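PDB 3AIN: 303aa long hypothetical esterase from Sulfolobus tokodaii, which probably hydrolyses carboxylic esters, as a thermostable, hormone-sensitive-lipase-like carboxylesterase of the alpha/beta hydrolase fold. Local coordinates for residues V123-D128 with E156-K161; D143-L148 with A180-K185; W150-S155 with N187-Y192. The protein carries 1 engineered substitution. One frame throughout, in Å; residues are numbered along the deposited sequence.

Contact 1. Residues V123-D128 with E156-K161; sequences VTISVD and EKFNGK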
loop_
_atom_site.group_PDB
_atom_site.type_symbol
_atom_site.label_atom_id
_atom_site.label_comp_id
_atom_site.label_asym_id
_atom_site.label_seq_id
_atom_site.Cartn_x
_atom_site.Cartn_y
_atom_site.Cartn_z
ATOM N N VAL A 123 -6.191 -19.659 2.804
ATOM C CA VAL A 123 -5.326 -20.805 2.523
ATOM C C VAL A 123 -4.364 -20.378 1.430
ATOM O O VAL A 123 -4.773 -19.828 0.416
ATOM C CB VAL A 123 -6.155 -22.002 2.024
ATOM C CG1 VAL A 123 -5.244 -23.137 1.567
ATOM C CG2 VAL A 123 -7.078 -22.455 3.143
ATOM N N THR A 124 -3.089 -20.639 1.656
ATOM C CA THR A 124 -2.075 -20.356 0.640
ATOM C C THR A 124 -1.502 -21.676 0.182
ATOM O O THR A 124 -1.103 -22.501 0.997
ATOM C CB THR A 124 -0.967 -19.473 1.235
ATOM O OG1 THR A 124 -1.570 -18.253 1.683
ATOM C CG2 THR A 124 0.098 -19.146 0.163
ATOM N N ILE A 125 -1.357 -21.811 -1.134
ATOM C CA ILE A 125 -0.793 -23.016 -1.708
ATOM C C ILE A 125 0.421 -22.663 -2.542
ATOM O O ILE A 125 0.320 -22.090 -3.626
ATOM C CB ILE A 125 -1.817 -23.797 -2.536
ATOM C CG1 ILE A 125 -2.987 -24.179 -1.617
ATOM C CG2 ILE A 125 -1.157 -25.076 -3.118
ATOM C CD1 ILE A 125 -4.077 -25.004 -2.344
ATOM N N SER A 126 1.570 -23.035 -2.011
ATOM C CA SER A 126 2.848 -22.662 -2.604
ATOM C C SER A 126 3.320 -23.770 -3.517
ATOM O O SER A 126 3.459 -24.926 -3.092
ATOM C CB SER A 126 3.871 -22.405 -1.502
ATOM O OG SER A 126 5.150 -22.057 -2.054
ATOM N N VAL A 127 3.555 -23.419 -4.782
ATOM C CA VAL A 127 3.752 -24.423 -5.848
ATOM C C VAL A 127 5.249 -24.616 -6.181
ATOM O O VAL A 127 5.972 -23.645 -6.420
ATOM C CB VAL A 127 2.955 -23.987 -7.114
ATOM C CG1 VAL A 127 3.227 -24.912 -8.290
ATOM C CG2 VAL A 127 1.491 -23.919 -6.774
ATOM N N ASP A 128 5.712 -25.872 -6.208
ATOM C CA ASP A 128 7.114 -26.177 -6.551
ATOM C C ASP A 128 7.188 -26.504 -8.056
ATOM O O ASP A 128 7.217 -27.680 -8.471
ATOM C CB ASP A 128 7.637 -27.361 -5.712
ATOM C CG ASP A 128 8.968 -27.070 -4.983
ATOM O OD1 ASP A 128 9.447 -25.915 -4.950
ATOM O OD2 ASP A 128 9.474 -27.994 -4.299
ATOM N N GLU A 156 -12.788 -27.562 -2.713
ATOM C CA GLU A 156 -13.524 -28.064 -1.559
ATOM C C GLU A 156 -12.637 -28.833 -0.579
ATOM O O GLU A 156 -12.923 -28.857 0.619
ATOM C CB GLU A 156 -14.730 -28.925 -2.015
ATOM C CG GLU A 156 -15.779 -28.160 -2.864
ATOM C CD GLU A 156 -16.531 -27.053 -2.098
ATOM O OE1 GLU A 156 -17.261 -26.284 -2.749
ATOM O OE2 GLU A 156 -16.508 -27.034 -0.851
ATOM N N LYS A 157 -11.509 -29.360 -1.057
ATOM C CA LYS A 157 -10.539 -30.052 -0.189
ATOM C C LYS A 157 -10.016 -29.103 0.891
ATOM O O LYS A 157 -9.520 -29.534 1.933
ATOM C CB LYS A 157 -9.341 -30.572 -0.988
ATOM C CG LYS A 157 -9.637 -31.715 -1.943
ATOM C CD LYS A 157 -8.357 -32.083 -2.683
ATOM C CE LYS A 157 -8.149 -33.575 -2.725
ATOM N NZ LYS A 157 -7.532 -34.049 -1.471
ATOM N N PHE A 158 -9.982 -27.826 0.538
ATOM C CA PHE A 158 -9.418 -26.789 1.393
ATOM C C PHE A 158 -10.508 -25.915 2.032
ATOM O O PHE A 158 -10.226 -24.832 2.591
ATOM C CB PHE A 158 -8.451 -25.939 0.549
ATOM C CG PHE A 158 -7.486 -26.755 -0.264
ATOM C CD1 PHE A 158 -7.603 -26.812 -1.648
ATOM C CD2 PHE A 158 -6.544 -27.561 0.360
ATOM C CE1 PHE A 158 -6.821 -27.681 -2.386
ATOM C CE2 PHE A 158 -5.756 -28.442 -0.378
ATOM C CZ PHE A 158 -5.828 -28.429 -1.760
ATOM N N ASN A 159 -11.761 -26.346 1.900
ATOM C CA ASN A 159 -12.914 -25.513 2.237
ATOM C C ASN A 159 -12.803 -24.126 1.581
ATOM O O ASN A 159 -13.144 -23.123 2.187
ATOM C CB ASN A 159 -13.082 -25.438 3.772
ATOM C CG ASN A 159 -14.511 -25.041 4.226
ATOM O OD1 ASN A 159 -14.713 -24.749 5.401
ATOM N ND2 ASN A 159 -15.437 -24.887 3.291
ATOM N N GLY A 160 -12.491 -24.111 0.280
ATOM C CA GLY A 160 -12.170 -22.877 -0.452
ATOM C C GLY A 160 -13.368 -22.247 -1.135
ATOM O O GLY A 160 -13.288 -21.792 -2.281
ATOM N N LYS A 161 -14.437 -22.059 -0.380
ATOM C CA LYS A 161 -15.693 -21.638 -0.981
ATOM C C LYS A 161 -15.715 -20.168 -1.383
ATOM O O LYS A 161 -16.562 -19.746 -2.161
ATOM C CB LYS A 161 -16.855 -21.973 -0.037
ATOM C CG LYS A 161 -16.815 -23.430 0.441
ATOM C CD LYS A 161 -17.923 -23.671 1.458
ATOM C CE LYS A 161 -18.664 -24.957 1.154
ATOM N NZ LYS A 161 -17.790 -26.116 1.395
#
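I125 and F158 meet where strand 123-127 of the alpha/beta hydrolase sheet is covered by the loop following helix 139-153. The evidence for a CH-pi contact is direct: I125 CD1 lies 3.9 Å from the centroid of the F158 ring and only 15° from the ring normal. The methyl is therefore over the face, displaced somewhat toward the rim, and its closest ring atom is F158 CE1, 3.8 Å from I125 CD1. CG1 of I125 is anti to the carbonyl carbon (chi1 -60°) and the chain then runs straight out (chi2 -179°), which carries the terminal methyl to the ring; the two side chains cross at about a right angle. K157 CB covers the opposite face, 4.0 Å above the F158 ring plane, leaving the ring sandwiched between aliphatic carbons. V123 makes a looser apolar contact through CG1, 4.4 Å from F158 CB, and its CG2 approaches the F158 carbonyl oxygen.

Farther out, W150 and Y83 also touch F158, V151 packs on I125, and backbone bonds to L93 and Y95 hold the strand in the sheet. The loop carrying the ring turns back on itself: G160 centres an inverse gamma turn, and a salt bridge closes the bend, in which K161 NZ lies 2.7 Å from E156 OE2, meeting it on the syn lone-pair side.

Contact 2. Residues D143-L148 with A180-K185; sequences DSFDAL and AILSKK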
loop_
_atom_site.group_PDB
_atom_site.type_symbol
_atom_site.label_atom_id
_atom_site.label_comp_id
_atom_site.label_asym_id
_atom_site.label_seq_id
_atom_site.Cartn_x
_atom_site.Cartn_y
_atom_site.Cartn_z
ATOM N N ASP A 143 3.472 -26.236 -15.307
ATOM C CA ASP A 143 3.234 -26.599 -13.912
ATOM C C ASP A 143 2.378 -25.573 -13.169
ATOM O O ASP A 143 1.521 -25.930 -12.359
ATOM C CB ASP A 143 4.550 -26.790 -13.158
ATOM C CG ASP A 143 5.319 -27.997 -13.626
ATOM O OD1 ASP A 143 4.839 -28.703 -14.531
ATOM O OD2 ASP A 143 6.445 -28.191 -13.127
ATOM N N SER A 144 2.675 -24.292 -13.357
ATOM C CA SER A 144 1.915 -23.264 -12.640
ATOM C C SER A 144 0.444 -23.269 -12.992
ATOM O O SER A 144 -0.410 -23.162 -12.107
ATOM C CB SER A 144 2.542 -21.877 -12.852
ATOM O OG SER A 144 3.884 -21.865 -12.339
ATOM N N PHE A 145 0.139 -23.459 -14.279
ATOM C CA PHE A 145 -1.256 -23.470 -14.717
ATOM C C PHE A 145 -1.909 -24.786 -14.270
ATOM O O PHE A 145 -3.046 -24.791 -13.828
ATOM C CB PHE A 145 -1.339 -23.356 -16.242
ATOM C CG PHE A 145 -2.734 -23.344 -16.757
ATOM C CD1 PHE A 145 -3.625 -22.389 -16.295
ATOM C CD2 PHE A 145 -3.246 -24.485 -17.347
ATOM C CE1 PHE A 145 -4.973 -22.441 -16.659
ATOM C CE2 PHE A 145 -4.572 -24.516 -17.775
ATOM C CZ PHE A 145 -5.444 -23.517 -17.383
ATOM N N ASP A 146 -1.192 -25.888 -14.425
ATOM C CA ASP A 146 -1.747 -27.206 -14.040
ATOM C C ASP A 146 -2.094 -27.177 -12.547
ATOM O O ASP A 146 -3.145 -27.682 -12.136
ATOM C CB ASP A 146 -0.730 -28.330 -14.286
ATOM C CG ASP A 146 -0.600 -28.706 -15.764
ATOM O OD1 ASP A 146 -1.380 -28.191 -16.601
ATOM O OD2 ASP A 146 0.311 -29.481 -16.084
ATOM N N ALA A 147 -1.207 -26.605 -11.729
ATOM C CA ALA A 147 -1.509 -26.463 -10.287
ATOM C C ALA A 147 -2.729 -25.593 -10.036
ATOM O O ALA A 147 -3.575 -25.932 -9.197
ATOM C CB ALA A 147 -0.258 -25.916 -9.518
ATOM N N LEU A 148 -2.841 -24.462 -10.717
ATOM C CA LEU A 148 -3.998 -23.623 -10.501
ATOM C C LEU A 148 -5.296 -24.341 -10.862
ATOM O O LEU A 148 -6.197 -24.311 -10.172
ATOM C CB LEU A 148 -3.884 -22.338 -11.294
ATOM C CG LEU A 148 -4.991 -21.305 -11.227
ATOM C CD1 LEU A 148 -6.090 -21.799 -12.025
ATOM C CD2 LEU A 148 -5.453 -21.051 -9.853
ATOM N N ALA A 180 -3.075 -16.414 -14.910
ATOM C CA ALA A 180 -4.336 -15.699 -15.048
ATOM C C ALA A 180 -4.785 -15.549 -16.503
ATOM O O ALA A 180 -5.966 -15.768 -16.799
ATOM C CB ALA A 180 -4.275 -14.342 -14.364
ATOM N N ILE A 181 -3.848 -15.288 -17.409
ATOM C CA ILE A 181 -4.183 -15.211 -18.842
ATOM C C ILE A 181 -4.685 -16.568 -19.327
ATOM O O ILE A 181 -5.681 -16.643 -20.051
ATOM C CB ILE A 181 -2.995 -14.729 -19.696
ATOM C CG1 ILE A 181 -2.717 -13.246 -19.375
ATOM C CG2 ILE A 181 -3.296 -14.884 -21.225
ATOM C CD1 ILE A 181 -1.305 -12.832 -19.658
ATOM N N LEU A 182 -3.965 -17.628 -18.969
ATOM C CA LEU A 182 -4.344 -18.975 -19.432
ATOM C C LEU A 182 -5.690 -19.428 -18.865
ATOM O O LEU A 182 -6.404 -20.197 -19.510
ATOM C CB LEU A 182 -3.258 -19.991 -19.073
ATOM C CG LEU A 182 -1.934 -19.838 -19.821
ATOM C CD1 LEU A 182 -0.835 -20.703 -19.201
ATOM C CD2 LEU A 182 -2.055 -20.084 -21.327
ATOM N N SER A 183 -6.011 -18.958 -17.659
ATOM C CA SER A 183 -7.274 -19.281 -16.978
ATOM C C SER A 183 -8.470 -18.663 -17.692
ATOM O O SER A 183 -9.518 -19.295 -17.850
ATOM C CB SER A 183 -7.227 -18.803 -15.514
ATOM O OG SER A 183 -6.221 -19.494 -14.780
ATOM N N LYS A 184 -8.293 -17.447 -18.191
ATOM C CA LYS A 184 -9.349 -16.785 -18.946
ATOM C C LYS A 184 -9.728 -17.626 -20.166
ATOM O O LYS A 184 -10.910 -17.901 -20.411
ATOM C CB LYS A 184 -8.894 -15.378 -19.357
ATOM C CG LYS A 184 -9.406 -14.921 -20.701
ATOM C CD LYS A 184 -9.232 -13.418 -20.858
ATOM C CE LYS A 184 -7.969 -13.087 -21.627
ATOM N NZ LYS A 184 -8.094 -11.768 -22.353
ATOM N N LYS A 185 -8.713 -18.223 -20.778
ATOM C CA LYS A 185 -8.885 -18.970 -22.011
ATOM C C LYS A 185 -9.661 -20.257 -21.774
ATOM O O LYS A 185 -10.356 -20.729 -22.666
ATOM C CB LYS A 185 -7.527 -19.285 -22.638
ATOM C CG LYS A 185 -6.620 -18.071 -22.797
ATOM C CD LYS A 185 -5.246 -18.478 -23.324
ATOM C CE LYS A 185 -5.068 -18.100 -24.785
ATOM N NZ LYS A 185 -4.454 -16.750 -24.935
#
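Two helices of the alpha/beta hydrolase fold, 139-153 and 171-185, pack here through F145 and L148 on one and L182 and S183 on the other. Their local axes approach to 10.0 Å at a signed crossing angle of -55°. F145 has its CG anti to the backbone N (chi1 -179°), which extends the ring across to the second helix. There L182 CB lies 4.1 Å from the ring centroid of F145 and 30° from the normal, an off-centre CH-pi approach that is neither squarely over the face nor at the edge. The closest carbon pair is F145 CD1 with L182 CB at 3.7 Å, while L182 CD1 leans on the root of the phenylalanine near its CB.

S183 fills the neighbouring position. Its OG lies in the plane of the F145 ring, 3.7 Å from F145 CE1, and also meets L148 CD1 at 3.6 Å. Both partners are carbons, so these are van der Waals contacts. The buried hydroxyl has its hydrogen bond within its own helix, to T179 O. Beyond it, the L148 side chain also touches V94 and Y96 of strand 92-96 and I164 and V166 of strand 164-169. L148 thus packs helix 139-153 on the adjacent parallel strands 92-96 and 164-169 while also meeting S183 of helix 171-185.

Contact 3. Residues W150-S155 with N187-Y192; sequences WVYNNS and NIKLKY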
loop_
_atom_site.group_PDB
_atom_site.type_symbol
_atom_site.label_atom_id
_atom_site.label_comp_id
_atom_site.label_asym_id
_atom_site.label_seq_id
_atom_site.Cartn_x
_atom_site.Cartn_y
_atom_site.Cartn_z
ATOM N N TRP A 150 -5.924 -27.514 -11.058
ATOM C CA TRP A 150 -6.220 -28.518 -10.063
ATOM C C TRP A 150 -6.770 -27.890 -8.783
ATOM O O TRP A 150 -7.709 -28.369 -8.216
ATOM C CB TRP A 150 -4.991 -29.390 -9.770
ATOM C CG TRP A 150 -5.241 -30.532 -8.819
ATOM C CD1 TRP A 150 -5.567 -31.808 -9.146
ATOM C CD2 TRP A 150 -5.171 -30.498 -7.396
ATOM N NE1 TRP A 150 -5.710 -32.568 -8.019
ATOM C CE2 TRP A 150 -5.494 -31.778 -6.932
ATOM C CE3 TRP A 150 -4.934 -29.504 -6.472
ATOM C CZ2 TRP A 150 -5.530 -32.073 -5.607
ATOM C CZ3 TRP A 150 -4.967 -29.809 -5.170
ATOM C CH2 TRP A 150 -5.244 -31.083 -4.739
ATOM N N VAL A 151 -6.138 -26.816 -8.314
ATOM C CA VAL A 151 -6.681 -26.190 -7.108
ATOM C C VAL A 151 -8.116 -25.691 -7.309
ATOM O O VAL A 151 -8.967 -25.848 -6.435
ATOM C CB VAL A 151 -5.771 -25.038 -6.571
ATOM C CG1 VAL A 151 -6.470 -24.310 -5.431
ATOM C CG2 VAL A 151 -4.466 -25.632 -6.055
ATOM N N TYR A 152 -8.385 -25.083 -8.467
ATOM C CA TYR A 152 -9.698 -24.530 -8.754
ATOM C C TYR A 152 -10.725 -25.674 -8.736
ATOM O O TYR A 152 -11.850 -25.500 -8.277
ATOM C CB TYR A 152 -9.689 -23.898 -10.151
ATOM C CG TYR A 152 -10.977 -23.210 -10.553
ATOM C CD1 TYR A 152 -11.274 -21.925 -10.104
ATOM C CD2 TYR A 152 -11.804 -23.779 -11.507
ATOM C CE1 TYR A 152 -12.411 -21.255 -10.543
ATOM C CE2 TYR A 152 -12.952 -23.125 -11.938
ATOM C CZ TYR A 152 -13.222 -21.855 -11.491
ATOM O OH TYR A 152 -14.331 -21.195 -11.971
ATOM N N ASN A 153 -10.319 -26.802 -9.290
ATOM C CA ASN A 153 -11.223 -27.941 -9.444
ATOM C C ASN A 153 -11.311 -28.802 -8.180
ATOM O O ASN A 153 -12.109 -29.741 -8.132
ATOM C CB ASN A 153 -10.785 -28.790 -10.636
ATOM C CG ASN A 153 -11.200 -28.179 -11.969
ATOM O OD1 ASN A 153 -12.062 -27.300 -12.020
ATOM N ND2 ASN A 153 -10.645 -28.705 -13.057
ATOM N N ASN A 154 -10.496 -28.494 -7.166
ATOM C CA ASN A 154 -10.461 -29.270 -5.928
ATOM C C ASN A 154 -10.552 -28.386 -4.669
ATOM O O ASN A 154 -10.190 -28.818 -3.574
ATOM C CB ASN A 154 -9.224 -30.149 -5.865
ATOM C CG ASN A 154 -9.253 -31.279 -6.893
ATOM O OD1 ASN A 154 -9.829 -32.346 -6.638
ATOM N ND2 ASN A 154 -8.694 -31.031 -8.075
ATOM N N SER A 155 -11.140 -27.210 -4.845
ATOM C CA SER A 155 -11.139 -26.154 -3.818
ATOM C C SER A 155 -11.877 -26.595 -2.568
ATOM O O SER A 155 -11.510 -26.200 -1.480
ATOM C CB SER A 155 -11.760 -24.857 -4.350
ATOM O OG SER A 155 -13.152 -25.001 -4.624
ATOM N N ASN A 187 -12.087 -20.488 -19.308
ATOM C CA ASN A 187 -13.217 -20.075 -18.467
ATOM C C ASN A 187 -13.076 -20.379 -16.971
ATOM O O ASN A 187 -14.053 -20.697 -16.297
ATOM C CB ASN A 187 -14.553 -20.613 -19.010
ATOM C CG ASN A 187 -15.719 -19.665 -18.737
ATOM O OD1 ASN A 187 -16.887 -20.034 -18.881
ATOM N ND2 ASN A 187 -15.402 -18.460 -18.275
ATOM N N ILE A 188 -11.860 -20.260 -16.449
ATOM C CA ILE A 188 -11.637 -20.419 -15.020
ATOM C C ILE A 188 -11.648 -19.032 -14.422
ATOM O O ILE A 188 -10.966 -18.147 -14.938
ATOM C CB ILE A 188 -10.262 -21.049 -14.749
ATOM C CG1 ILE A 188 -10.258 -22.512 -15.190
ATOM C CG2 ILE A 188 -9.858 -20.874 -13.279
ATOM C CD1 ILE A 188 -8.857 -23.100 -15.264
ATOM N N LYS A 189 -12.579 -18.796 -13.499
ATOM C CA LYS A 189 -12.887 -17.452 -13.037
ATOM C C LYS A 189 -12.195 -17.211 -11.702
ATOM O O LYS A 189 -12.715 -17.576 -10.653
ATOM C CB LYS A 189 -14.402 -17.269 -12.872
ATOM C CG LYS A 189 -15.169 -17.299 -14.186
ATOM C CD LYS A 189 -16.534 -17.959 -14.027
ATOM C CE LYS A 189 -17.035 -18.502 -15.361
ATOM N NZ LYS A 189 -18.406 -18.018 -15.676
ATOM N N LEU A 190 -11.037 -16.556 -11.751
ATOM C CA LEU A 190 -10.291 -16.223 -10.545
ATOM C C LEU A 190 -10.783 -14.910 -9.936
ATOM O O LEU A 190 -11.185 -14.000 -10.662
ATOM C CB LEU A 190 -8.815 -16.056 -10.922
ATOM C CG LEU A 190 -8.204 -17.244 -11.651
ATOM C CD1 LEU A 190 -6.752 -16.898 -12.047
ATOM C CD2 LEU A 190 -8.233 -18.440 -10.715
ATOM N N LYS A 191 -10.559 -14.761 -8.635
ATOM C CA LYS A 191 -11.028 -13.592 -7.898
ATOM C C LYS A 191 -10.070 -12.416 -8.067
ATOM O O LYS A 191 -10.496 -11.270 -7.988
ATOM C CB LYS A 191 -11.188 -13.901 -6.407
ATOM C CG LYS A 191 -12.382 -14.811 -6.057
ATOM C CD LYS A 191 -13.622 -14.440 -6.849
ATOM C CE LYS A 191 -14.719 -15.486 -6.642
ATOM N NZ LYS A 191 -15.656 -15.061 -5.572
ATOM N N TYR A 192 -8.769 -12.706 -8.138
ATOM C CA TYR A 192 -7.780 -11.645 -7.954
ATOM C C TYR A 192 -6.392 -12.147 -8.382
ATOM O O TYR A 192 -6.136 -13.356 -8.421
ATOM C CB TYR A 192 -7.756 -11.245 -6.471
ATOM C CG TYR A 192 -7.289 -9.821 -6.201
ATOM C CD1 TYR A 192 -8.175 -8.745 -6.299
ATOM C CD2 TYR A 192 -5.973 -9.561 -5.853
ATOM C CE1 TYR A 192 -7.756 -7.428 -6.044
ATOM C CE2 TYR A 192 -5.540 -8.243 -5.630
ATOM C CZ TYR A 192 -6.444 -7.198 -5.685
ATOM O OH TYR A 192 -6.028 -5.884 -5.458
#
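Y152, near the end of helix 139-153, and I188, just beyond helix 171-185, form the closest backbone pair, with 7.7 Å between Y152 CA and I188 CA. The second segment starts where its helix is ended by a Schellman motif: N187, with positive phi, is the C-prime residue, and I188 N bonds back to S183 O while N187 N bonds to K184 O.

The phenol of Y152 reaches over to this exit because its CG is anti to the backbone N (chi1 -177°). I188 CG2 sits over the middle of one ring face, 3.6 Å from the Y152 centroid and 9° off the normal, a nearly axial CH-pi contact. The two side chains slide past one another in opposite directions. The methyl branch does most of the touching: I188 CG2 is near all six ring carbons, whereas I188 CG1 comes near only at Y152 CD2. Around the rim, K189 O lies near the ring plane, 3.7 Å from Y152 CE1. At the far end of the ring the phenolic oxygen accepts a weak bond from K189 N, long at 3.3 Å but almost straight at 173°. K189 CB comes within 4.0 Å of Y152 OH, whereas the rest of its bent chain leads away. I164 of strand 164-169 also touches Y152. Within the first segment, N154 ND2 donates to W150 O at 2.8 Å, tying the loop back to the last helical turn.

The ring is thus addressed in three ways: dispersion over its face, a carbonyl oxygen toward its C-H edge, and a peptide N-H at its hydroxyl. Because that N-H bond is long, hydrophobic and dispersion contact with I188 probably carries most of the attraction, with the hydroxyl bond mainly adding direction at this surface site.

In the fold
The three contacts interlock along the chain: their first segments come in the order 123-128, 143-148, 150-155, and their second segments follow in the same order. Contacts 2 and 3 share helix 139-153 and have centres about 9 Å apart; L148 and L190 pack between them. Contact 3 is about 10 Å from contact 1, centre to centre, and joins it through W150 against F158 and a probable hydrogen bond from G160 N to S155 O. Contacts 1 and 2 are about 15 Å apart by centres, bridged by V127 against A147. Helix 139-153 therefore links strand 123-127 to helix 171-185, which follows a probable nucleophile elbow after strand 164-169.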